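Local coordinates for protein aromatic-L-amino-acid decarboxylase (Catharanthus roseus, PDB 6EEW) that decarboxylates L-tryptophan to tryptamine and 5-hydroxy-L-tryptophan to serotonin, working as a homodimer with pyridoxal 5'-phosphate as cofactor, at residues I171-I176 with R340-N345. Sequence-based numbering, arbitrary orientation.
Sequences ILCTII and RALTTN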
ATOM      1  N   ILE A 171      -4.273  -0.874 -11.669  1.00 42.44           N
ATOM      2  CA  ILE A 171      -5.376  -0.813 -12.620  1.00 36.26           C
ATOM      3  C   ILE A 171      -6.263   0.386 -12.326  1.00 47.54           C
ATOM      4  O   ILE A 171      -6.722   1.074 -13.247  1.00 45.98           O
ATOM      5  CB  ILE A 171      -6.176  -2.124 -12.615  1.00 38.63           C
ATOM      6  CG1 ILE A 171      -5.312  -3.249 -13.203  1.00 49.29           C
ATOM      7  CG2 ILE A 171      -7.396  -1.991 -13.491  1.00 44.06           C
ATOM      8  CD1 ILE A 171      -6.029  -4.591 -13.307  1.00 52.73           C
ATOM      9  N   LEU A 172      -6.550   0.638 -11.042  1.00 48.73           N
ATOM     10  CA  LEU A 172      -7.370   1.786 -10.672  1.00 48.55           C
ATOM     11  C   LEU A 172      -6.751   3.086 -11.173  1.00 48.07           C
ATOM     12  O   LEU A 172      -7.450   3.941 -11.728  1.00 51.34           O
ATOM     13  CB  LEU A 172      -7.561   1.812  -9.154  1.00 46.00           C
ATOM     14  CG  LEU A 172      -8.339   2.975  -8.539  1.00 47.88           C
ATOM     15  CD1 LEU A 172      -9.731   3.090  -9.137  1.00 47.77           C
ATOM     16  CD2 LEU A 172      -8.422   2.828  -7.028  1.00 43.95           C
ATOM     17  N   CYS A 173      -5.436   3.242 -11.015  1.00 47.13           N
ATOM     18  CA  CYS A 173      -4.767   4.449 -11.489  1.00 42.32           C
ATOM     19  C   CYS A 173      -4.870   4.579 -13.008  1.00 46.77           C
ATOM     20  O   CYS A 173      -5.194   5.659 -13.528  1.00 45.12           O
ATOM     21  CB  CYS A 173      -3.313   4.458 -11.001  1.00 43.50           C
ATOM     22  SG  CYS A 173      -3.158   4.957  -9.190  1.00 49.91           S
ATOM     23  N   THR A 174      -4.614   3.491 -13.746  1.00 46.01           N
ATOM     24  CA  THR A 174      -4.700   3.631 -15.201  1.00 46.43           C
ATOM     25  C   THR A 174      -6.128   3.886 -15.647  1.00 42.99           C
ATOM     26  O   THR A 174      -6.356   4.650 -16.598  1.00 48.62           O
ATOM     27  CB  THR A 174      -4.110   2.407 -15.925  1.00 45.53           C
ATOM     28  OG1 THR A 174      -4.923   1.245 -15.700  1.00 46.81           O
ATOM     29  CG2 THR A 174      -2.698   2.159 -15.461  1.00 35.73           C
ATOM     30  N   ILE A 175      -7.103   3.293 -14.959  1.00 41.97           N
ATOM     31  CA  ILE A 175      -8.507   3.550 -15.273  1.00 40.12           C
ATOM     32  C   ILE A 175      -8.853   5.015 -15.036  1.00 41.33           C
ATOM     33  O   ILE A 175      -9.597   5.627 -15.814  1.00 43.72           O
ATOM     34  CB  ILE A 175      -9.423   2.643 -14.433  1.00 43.19           C
ATOM     35  CG1 ILE A 175      -9.134   1.174 -14.697  1.00 40.16           C
ATOM     36  CG2 ILE A 175     -10.884   2.966 -14.710  1.00 40.60           C
ATOM     37  CD1 ILE A 175     -10.084   0.249 -13.938  1.00 43.96           C
ATOM     38  N   ILE A 176      -8.351   5.595 -13.946  1.00 42.87           N
ATOM     39  CA  ILE A 176      -8.668   6.998 -13.688  1.00 45.50           C
ATOM     40  C   ILE A 176      -7.993   7.886 -14.726  1.00 47.11           C
ATOM     41  O   ILE A 176      -8.574   8.873 -15.194  1.00 41.15           O
ATOM     42  CB  ILE A 176      -8.266   7.407 -12.258  1.00 43.91           C
ATOM     43  CG1 ILE A 176      -9.186   6.746 -11.223  1.00 44.49           C
ATOM     44  CG2 ILE A 176      -8.299   8.927 -12.137  1.00 38.31           C
ATOM     45  CD1 ILE A 176      -8.807   7.002  -9.802  1.00 47.71           C
ATOM     46  N   ARG A 340      -1.633  14.022 -14.982  1.00 46.24           N
ATOM     47  CA  ARG A 340      -2.812  14.875 -15.042  1.00 52.91           C
ATOM     48  C   ARG A 340      -3.945  14.251 -14.255  1.00 51.16           C
ATOM     49  O   ARG A 340      -4.656  14.939 -13.507  1.00 43.22           O
ATOM     50  CB  ARG A 340      -3.236  15.096 -16.493  1.00 63.50           C
ATOM     51  CG  ARG A 340      -2.260  15.937 -17.264  1.00 67.74           C
ATOM     52  CD  ARG A 340      -2.743  16.227 -18.656  1.00 64.78           C
ATOM     53  NE  ARG A 340      -3.873  17.144 -18.691  1.00 57.81           N
ATOM     54  CZ  ARG A 340      -3.739  18.459 -18.576  1.00 57.73           C
ATOM     55  NH1 ARG A 340      -2.534  18.978 -18.383  1.00 59.30           N
ATOM     56  NH2 ARG A 340      -4.799  19.251 -18.643  1.00 51.79           N
ATOM     57  N   ALA A 341      -4.117  12.934 -14.396  1.00 47.14           N
ATOM     58  CA  ALA A 341      -5.246  12.283 -13.746  1.00 53.74           C
ATOM     59  C   ALA A 341      -5.157  12.384 -12.228  1.00 53.82           C
ATOM     60  O   ALA A 341      -6.179  12.552 -11.555  1.00 49.39           O
ATOM     61  CB  ALA A 341      -5.315  10.818 -14.172  1.00 52.93           C
ATOM     62  N   LEU A 342      -3.945  12.305 -11.670  1.00 46.56           N
ATOM     63  CA  LEU A 342      -3.758  12.116 -10.234  1.00 48.92           C
ATOM     64  C   LEU A 342      -3.455  13.413  -9.485  1.00 57.28           C
ATOM     65  O   LEU A 342      -2.860  13.375  -8.402  1.00 63.52           O
ATOM     66  CB  LEU A 342      -2.642  11.101  -9.981  1.00 48.46           C
ATOM     67  CG  LEU A 342      -3.049   9.638  -9.819  1.00 51.07           C
ATOM     68  CD1 LEU A 342      -4.193   9.284 -10.776  1.00 50.47           C
ATOM     69  CD2 LEU A 342      -1.847   8.735 -10.056  1.00 54.90           C
ATOM     70  N   THR A 343      -3.864  14.561 -10.015  1.00 56.21           N
ATOM     71  CA  THR A 343      -3.637  15.812  -9.308  1.00 51.65           C
ATOM     72  C   THR A 343      -4.786  16.759  -9.590  1.00 47.67           C
ATOM     73  O   THR A 343      -5.519  16.604 -10.568  1.00 37.16           O
ATOM     74  CB  THR A 343      -2.319  16.478  -9.716  1.00 57.43           C
ATOM     75  OG1 THR A 343      -2.117  17.651  -8.920  1.00 58.56           O
ATOM     76  CG2 THR A 343      -2.376  16.895 -11.168  1.00 55.63           C
ATOM     77  N   THR A 344      -4.983  17.710  -8.677  1.00 49.14           N
ATOM     78  CA  THR A 344      -5.923  18.795  -8.905  1.00 52.58           C
ATOM     79  C   THR A 344      -5.209  20.114  -9.172  1.00 60.49           C
ATOM     80  O   THR A 344      -5.873  21.126  -9.423  1.00 64.99           O
ATOM     81  CB  THR A 344      -6.900  18.938  -7.727  1.00 59.74           C
ATOM     82  OG1 THR A 344      -6.193  18.908  -6.479  1.00 66.43           O
ATOM     83  CG2 THR A 344      -7.938  17.825  -7.750  1.00 54.84           C
ATOM     84  N   ASN A 345      -3.872  20.122  -9.159  1.00 56.83           N
ATOM     85  CA  ASN A 345      -3.064  21.333  -9.240  1.00 64.01           C
ATOM     86  C   ASN A 345      -3.395  22.140 -10.489  1.00 69.49           C
ATOM     87  O   ASN A 345      -3.103  21.704 -11.610  1.00 74.97           O
ATOM     88  CB  ASN A 345      -1.576  20.979  -9.217  1.00 70.06           C
ATOM     89  CG  ASN A 345      -0.679  22.205  -9.178  1.00 73.72           C
ATOM     90  OD1 ASN A 345      -1.082  23.311  -9.546  1.00 74.48           O
ATOM     91  ND2 ASN A 345       0.553  22.006  -8.736  1.00 72.23           N
TER
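Ile176 and Ala341 meet with their CA atoms 6.3 Å apart, the closest CA pairing between 171-176 and 340-345 and consistent with the small size of the alanine side chain. The CA atoms of Cys173 and Leu342 stand 7.8 Å apart. The methyl of Ala341 is a low bump lying against the carbonyl end of Ile176, between its O and its CG2, with CB 3.9 Å from that O and 4.1 Å from CG2. In Ile176 the CG1 branch lies anti to the carbonyl carbon (chi1 -70°), which sets CG2 anti to the backbone N; this short branch faces the partner. It is a bump set against the notch between Ala341 CB and Leu342 CD1, atoms 3.9 Å apart, and CG2 stands 4.3 Å from CD1. The isobutyl group of Leu342 forks across the surface of helix 167-186: CD1 goes to Ile176, while CD2 reaches the sulfur of Cys173, one turn earlier, at 4.1 Å between CD2 and SG. All four side chains are buried in this small, apolar interface, where the two segments together bury 166 Å². Leu342 is the first residue to leave helical geometry after helix 335-341, so the fork sits just where the chain turns off toward helix 346-350, which carries the tryptophan-binding Tyr348. The other flank of helix 167-186 packs Ile171 and Thr174 onto strands 251-258 and 283-287 of the large mixed sheet, and Leu212 of the second subunit closes over Ile176 and Leu342, placing the contact at the dimer interface.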